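Local coordinates for protein glycoside Hydrolase Family 43_12 (Metagenome, PDB 7JVH) that probably hydrolyses glycosidic bonds of plant-derived xylan- or arabinose-containing carbohydrates, as a family 43 glycoside hydrolase of subfamily 12 from the capybara gut, at residues G380-Y384 against H436-H440; P55-Y61 against T332-M338. One frame throughout, in Å; residues are numbered along the deposited sequence.

The two contacts adjoin where the catalytic domain meets the C-terminal beta-sandwich, interaction 2 on the propeller side and interaction 1 on the sandwich side, with centres about 11 Å apart. Interaction 2 lies nearer the centre of the molecule and is wholly buried: the loop 55-61 lies along the start of strand 335-342 in the family 43 domain, held by backbone bonds, a carboxylate and a threonine hydroxyl. Interaction 1 is smaller and only partly buried; it joins 380-384 to 436-440 mostly through aromatic side chains, with a single hydrogen bond across. They are linked directly, since Gln58 NE2 reaches Gly380 O and Arg437 NE reaches Cys60 O, so the loop of interaction 2 abuts both segments of interaction 1.

Interaction 1 of 2, residues G380-Y384 against H436-H440; sequences GNFTY and HRQQH
A sparse, mainly aromatic contact anchored by one histidine hydrogen bond joins Gly380-Tyr384, which leads into strand 383-386, to His436-His440, which leaves strand 433-437. The two strands belong to different sheets of the C-terminal concanavalin A-like sandwich. His440 holds most of it: its NE2 donates to Gly380 O at 3.0 Å, nearly straight at 171° and within the imidazole plane. The same carbonyl also accepts from Gln58 NE2, while His440 ND1 is bonded to Tyr35 OH. Both ring nitrogens therefore have partners, which fixes the rotation of the imidazole. Its edge is turned toward the face of Phe382 in an offset edge-to-face pair, with planes 62° apart and CE1 3.6 Å from Phe382 CE2. Phe382 has CG between the backbone N and the carbonyl carbon (chi1 62°), and its ring extends toward the other segment. There Gln439 OE1 comes to the rim at CZ, 3.4 Å away, with the amide plane steeply inclined to the ring, and Gln439 NE2 bonds to Gln58 O. Farther along, Tyr384 CD2 meets His436 NE2 at 3.7 Å, rim to rim. Thus His440 probably presents a settled edge to Phe382, while the Tyr384-His436 pair adds only a loose rim contact.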
loop_
_atom_site.group_PDB
_atom_site.type_symbol
_atom_site.label_atom_id
_atom_site.label_comp_id
_atom_site.label_asym_id
_atom_site.label_seq_id
_atom_site.Cartn_x
_atom_site.Cartn_y
_atom_site.Cartn_z
ATOM N N GLY A 380 0.678 -14.686 -7.731
ATOM C CA GLY A 380 0.045 -15.214 -8.929
ATOM C C GLY A 380 -1.476 -15.061 -8.867
ATOM O O GLY A 380 -1.985 -14.088 -8.322
ATOM N N ASN A 381 -2.183 -16.028 -9.449
ATOM C CA ASN A 381 -3.631 -16.127 -9.393
ATOM C C ASN A 381 -4.005 -17.146 -8.331
ATOM O O ASN A 381 -3.443 -18.229 -8.266
ATOM C CB ASN A 381 -4.205 -16.515 -10.749
ATOM C CG ASN A 381 -4.189 -15.371 -11.726
ATOM O OD1 ASN A 381 -4.189 -14.213 -11.324
ATOM N ND2 ASN A 381 -4.177 -15.670 -13.009
ATOM N N PHE A 382 -4.959 -16.763 -7.476
ATOM C CA PHE A 382 -5.318 -17.514 -6.293
ATOM C C PHE A 382 -6.711 -17.103 -5.834
ATOM O O PHE A 382 -7.306 -16.172 -6.372
ATOM C CB PHE A 382 -4.298 -17.287 -5.190
ATOM C CG PHE A 382 -4.209 -15.856 -4.730
ATOM C CD1 PHE A 382 -5.024 -15.373 -3.729
ATOM C CD2 PHE A 382 -3.288 -14.990 -5.308
ATOM C CE1 PHE A 382 -4.924 -14.064 -3.314
ATOM C CE2 PHE A 382 -3.181 -13.686 -4.890
ATOM C CZ PHE A 382 -4.004 -13.214 -3.893
ATOM N N THR A 383 -7.223 -17.826 -4.839
ATOM C CA THR A 383 -8.506 -17.565 -4.228
ATOM C C THR A 383 -8.303 -17.501 -2.729
ATOM O O THR A 383 -7.686 -18.401 -2.144
ATOM C CB THR A 383 -9.542 -18.643 -4.578
ATOM O OG1 THR A 383 -9.963 -18.444 -5.928
ATOM C CG2 THR A 383 -10.755 -18.573 -3.676
ATOM N N TYR A 384 -8.817 -16.413 -2.125
ATOM C CA TYR A 384 -8.848 -16.235 -0.686
ATOM C C TYR A 384 -10.310 -16.228 -0.250
ATOM O O TYR A 384 -11.062 -15.306 -0.578
ATOM C CB TYR A 384 -8.150 -14.940 -0.299
ATOM C CG TYR A 384 -8.281 -14.546 1.161
ATOM C CD1 TYR A 384 -8.183 -15.494 2.167
ATOM C CD2 TYR A 384 -8.478 -13.206 1.535
ATOM C CE1 TYR A 384 -8.300 -15.145 3.495
ATOM C CE2 TYR A 384 -8.582 -12.849 2.878
ATOM C CZ TYR A 384 -8.494 -13.820 3.850
ATOM O OH TYR A 384 -8.597 -13.507 5.185
ATOM N N HIS A 436 -10.366 -5.248 1.368
ATOM C CA HIS A 436 -9.298 -6.068 0.859
ATOM C C HIS A 436 -8.801 -5.330 -0.370
ATOM O O HIS A 436 -9.607 -4.894 -1.195
ATOM C CB HIS A 436 -9.847 -7.438 0.472
ATOM C CG HIS A 436 -8.795 -8.424 0.066
ATOM N ND1 HIS A 436 -8.118 -8.336 -1.133
ATOM C CD2 HIS A 436 -8.304 -9.521 0.696
ATOM C CE1 HIS A 436 -7.262 -9.337 -1.218
ATOM N NE2 HIS A 436 -7.353 -10.065 -0.122
ATOM N N ARG A 437 -7.474 -5.186 -0.488
ATOM C CA ARG A 437 -6.865 -4.521 -1.622
ATOM C C ARG A 437 -7.179 -5.264 -2.906
ATOM O O ARG A 437 -7.228 -6.497 -2.925
ATOM C CB ARG A 437 -5.347 -4.457 -1.433
ATOM C CG ARG A 437 -4.894 -3.546 -0.303
ATOM C CD ARG A 437 -3.457 -3.854 0.033
ATOM N NE ARG A 437 -2.837 -3.018 1.057
ATOM C CZ ARG A 437 -3.060 -3.133 2.366
ATOM N NH1 ARG A 437 -3.938 -4.003 2.859
ATOM N NH2 ARG A 437 -2.409 -2.360 3.213
ATOM N N GLN A 438 -7.421 -4.506 -3.981
ATOM C CA GLN A 438 -7.521 -5.063 -5.324
ATOM C C GLN A 438 -6.097 -5.429 -5.744
ATOM O O GLN A 438 -5.266 -4.545 -6.022
ATOM C CB GLN A 438 -8.150 -4.081 -6.301
ATOM C CG GLN A 438 -8.220 -4.593 -7.724
ATOM C CD GLN A 438 -9.203 -3.830 -8.615
ATOM O OE1 GLN A 438 -9.938 -2.970 -8.150
ATOM N NE2 GLN A 438 -9.224 -4.169 -9.899
ATOM N N GLN A 439 -5.820 -6.741 -5.785
ATOM C CA GLN A 439 -4.483 -7.253 -6.068
ATOM C C GLN A 439 -4.263 -7.597 -7.530
ATOM O O GLN A 439 -3.148 -7.925 -7.923
ATOM C CB GLN A 439 -4.178 -8.457 -5.179
ATOM C CG GLN A 439 -3.977 -8.060 -3.724
ATOM C CD GLN A 439 -3.579 -9.230 -2.858
ATOM O OE1 GLN A 439 -4.381 -10.106 -2.585
ATOM N NE2 GLN A 439 -2.344 -9.234 -2.399
ATOM N N HIS A 440 -5.320 -7.486 -8.336
ATOM C CA HIS A 440 -5.313 -7.884 -9.740
ATOM C C HIS A 440 -6.147 -6.923 -10.568
ATOM O O HIS A 440 -7.102 -6.299 -10.049
ATOM C CB HIS A 440 -5.938 -9.284 -9.897
ATOM C CG HIS A 440 -5.260 -10.334 -9.085
ATOM N ND1 HIS A 440 -5.508 -10.499 -7.742
ATOM C CD2 HIS A 440 -4.341 -11.271 -9.420
ATOM C CE1 HIS A 440 -4.765 -11.494 -7.286
ATOM N NE2 HIS A 440 -4.056 -11.983 -8.286
#

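Interaction 2 of 2, residues P55-Y61 against T332-M338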
loop_
_atom_site.group_PDB
_atom_site.type_symbol
_atom_site.label_atom_id
_atom_site.label_comp_id
_atom_site.label_asym_id
_atom_site.label_seq_id
_atom_site.Cartn_x
_atom_site.Cartn_y
_atom_site.Cartn_z
ATOM N N PRO A 55 5.600 -8.471 -9.214
ATOM C CA PRO A 55 5.698 -8.073 -7.804
ATOM C C PRO A 55 5.400 -9.129 -6.742
ATOM O O PRO A 55 4.451 -9.904 -6.868
ATOM C CB PRO A 55 4.635 -6.979 -7.703
ATOM C CG PRO A 55 3.615 -7.338 -8.723
ATOM C CD PRO A 55 4.414 -7.899 -9.872
ATOM N N ILE A 56 6.194 -9.119 -5.677
ATOM C CA ILE A 56 6.052 -10.098 -4.566
ATOM C C ILE A 56 4.857 -9.726 -3.700
ATOM O O ILE A 56 4.386 -10.590 -2.987
ATOM C CB ILE A 56 7.349 -10.204 -3.753
ATOM C CG1 ILE A 56 7.638 -8.923 -2.973
ATOM C CG2 ILE A 56 8.498 -10.575 -4.668
ATOM C CD1 ILE A 56 9.104 -8.629 -2.832
ATOM N N LEU A 57 4.487 -8.452 -3.690
ATOM C CA LEU A 57 3.266 -7.991 -3.027
ATOM C C LEU A 57 2.410 -7.323 -4.078
ATOM O O LEU A 57 2.745 -6.276 -4.587
ATOM C CB LEU A 57 3.562 -7.024 -1.892
ATOM C CG LEU A 57 4.507 -7.444 -0.776
ATOM C CD1 LEU A 57 4.765 -6.272 0.160
ATOM C CD2 LEU A 57 3.949 -8.619 0.000
ATOM N N GLN A 58 1.303 -7.977 -4.420
ATOM C CA GLN A 58 0.349 -7.510 -5.403
ATOM C C GLN A 58 -0.610 -6.569 -4.701
ATOM O O GLN A 58 -0.899 -6.741 -3.515
ATOM C CB GLN A 58 -0.416 -8.702 -5.991
ATOM C CG GLN A 58 0.447 -9.711 -6.723
ATOM C CD GLN A 58 -0.242 -11.044 -6.934
ATOM O OE1 GLN A 58 -0.600 -11.722 -5.979
ATOM N NE2 GLN A 58 -0.426 -11.428 -8.201
ATOM N N GLY A 59 -1.125 -5.594 -5.452
ATOM C CA GLY A 59 -2.019 -4.573 -4.922
ATOM C C GLY A 59 -1.253 -3.445 -4.235
ATOM O O GLY A 59 -0.012 -3.445 -4.226
ATOM N N CYS A 60 -1.993 -2.505 -3.645
ATOM C CA CYS A 60 -1.413 -1.310 -3.041
ATOM C C CYS A 60 -0.462 -1.642 -1.887
ATOM O O CYS A 60 -0.891 -1.873 -0.744
ATOM C CB CYS A 60 -2.478 -0.334 -2.559
ATOM S SG CYS A 60 -1.811 1.302 -2.140
ATOM N N TYR A 61 0.835 -1.684 -2.226
ATOM C CA TYR A 61 1.918 -1.842 -1.268
ATOM C C TYR A 61 3.080 -0.994 -1.770
ATOM O O TYR A 61 4.073 -1.526 -2.261
ATOM C CB TYR A 61 2.330 -3.301 -1.125
ATOM C CG TYR A 61 1.274 -4.134 -0.446
ATOM C CD1 TYR A 61 1.198 -4.201 0.939
ATOM C CD2 TYR A 61 0.333 -4.834 -1.187
ATOM C CE1 TYR A 61 0.229 -4.967 1.561
ATOM C CE2 TYR A 61 -0.640 -5.612 -0.564
ATOM C CZ TYR A 61 -0.683 -5.680 0.807
ATOM O OH TYR A 61 -1.639 -6.440 1.450
ATOM N N THR A 332 -4.866 -1.139 -9.300
ATOM C CA THR A 332 -4.137 -2.017 -8.395
ATOM C C THR A 332 -3.112 -1.301 -7.525
ATOM O O THR A 332 -2.437 -1.928 -6.691
ATOM C CB THR A 332 -3.468 -3.180 -9.181
ATOM O OG1 THR A 332 -3.026 -2.712 -10.468
ATOM C CG2 THR A 332 -4.488 -4.289 -9.405
ATOM N N GLY A 333 -3.021 0.020 -7.677
ATOM C CA GLY A 333 -2.099 0.824 -6.902
ATOM C C GLY A 333 -0.659 0.526 -7.300
ATOM O O GLY A 333 -0.410 -0.146 -8.307
ATOM N N ARG A 334 0.282 1.024 -6.502
ATOM C CA ARG A 334 1.695 0.765 -6.687
ATOM C C ARG A 334 2.095 -0.438 -5.833
ATOM O O ARG A 334 1.769 -0.504 -4.636
ATOM C CB ARG A 334 2.525 2.001 -6.309
ATOM C CG ARG A 334 2.298 3.213 -7.200
ATOM C CD ARG A 334 2.893 4.463 -6.570
ATOM N NE ARG A 334 2.167 4.804 -5.340
ATOM C CZ ARG A 334 2.595 5.610 -4.380
ATOM N NH1 ARG A 334 3.779 6.232 -4.468
ATOM N NH2 ARG A 334 1.827 5.810 -3.327
ATOM N N GLU A 335 2.802 -1.388 -6.458
ATOM C CA GLU A 335 3.082 -2.688 -5.860
ATOM C C GLU A 335 4.569 -2.833 -5.554
ATOM O O GLU A 335 5.390 -2.067 -6.087
ATOM C CB GLU A 335 2.635 -3.778 -6.824
ATOM C CG GLU A 335 1.231 -3.537 -7.367
ATOM C CD GLU A 335 0.768 -4.597 -8.331
ATOM O OE1 GLU A 335 1.095 -4.501 -9.504
ATOM O OE2 GLU A 335 0.040 -5.506 -7.904
ATOM N N THR A 336 4.877 -3.723 -4.617
ATOM C CA THR A 336 6.270 -3.982 -4.202
ATOM C C THR A 336 6.896 -5.024 -5.117
ATOM O O THR A 336 6.545 -6.179 -5.002
ATOM C CB THR A 336 6.334 -4.597 -2.811
ATOM O OG1 THR A 336 5.887 -3.591 -1.918
ATOM C CG2 THR A 336 7.735 -5.006 -2.432
ATOM N N PHE A 337 7.813 -4.595 -5.969
ATOM C CA PHE A 337 8.519 -5.501 -6.892
ATOM C C PHE A 337 9.878 -5.829 -6.311
ATOM O O PHE A 337 10.353 -5.121 -5.456
ATOM C CB PHE A 337 8.850 -4.775 -8.186
ATOM C CG PHE A 337 7.664 -4.561 -9.077
ATOM C CD1 PHE A 337 6.639 -3.723 -8.694
ATOM C CD2 PHE A 337 7.575 -5.207 -10.290
ATOM C CE1 PHE A 337 5.553 -3.529 -9.520
ATOM C CE2 PHE A 337 6.491 -5.003 -11.116
ATOM C CZ PHE A 337 5.482 -4.167 -10.727
HETATM N N MSE A 338 10.519 -6.884 -6.800
HETATM C CA MSE A 338 11.881 -7.205 -6.321
HETATM C C MSE A 338 12.769 -7.551 -7.506
HETATM O O MSE A 338 12.230 -7.865 -8.556
HETATM C CB MSE A 338 11.890 -8.310 -5.272
HETATM C CG MSE A 338 13.050 -8.180 -4.332
HETATM SE SE MSE A 338 13.266 -9.706 -3.210
HETATM C CE MSE A 338 12.963 -9.434 -1.348
#
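Thr336, Pro55 and Ile56 have the most surface buried where loop 55-61 lies against the start of strand 335-342, the third strand of a four-stranded antiparallel blade of the five-bladed beta-propeller characteristic of family 43. Ile56 and Leu57 both face Thr336 in a classic beta bulge, their amides making weak bonds to its carbonyl. Thr336 OG1 stands anti to its own carbonyl carbon (chi1 -67°) and donates to Tyr61 O at 2.8 Å, farther along the loop. Its CG2 meets Ile56 CD1 at 3.9 Å, and Ile56 CD1 also packs on the CB of selenomethionine Met338. Leu57 lies alongside Thr336, CD1 near OG1. Pro55, preceded by a cis peptide, sits over the Phe337 ring: CB is 3.9 Å from the ring centroid and 9° off the normal, a CH-pi contact, while CG touches the Glu335 carboxylate. Glu335 reaches past Pro55 with its chain extended, and OE2 takes the Gly59 amide on its anti lone pair at 2.7 Å; OE1 forms a salt bridge with Arg323. A glutamine here would probably leave Arg323 without its charged mate and weaken the grip on the Gly59 amide. Tyr61 N closes the loop onto Arg334 O at 2.8 Å, in the carbonyl plane. The main-chain bonds across the bulge are weak, so the shape of this buried loop probably depends largely on the shorter bonds made by Glu335, Thr336 and Arg334 O, with apolar packing around Pro55 and Ile56.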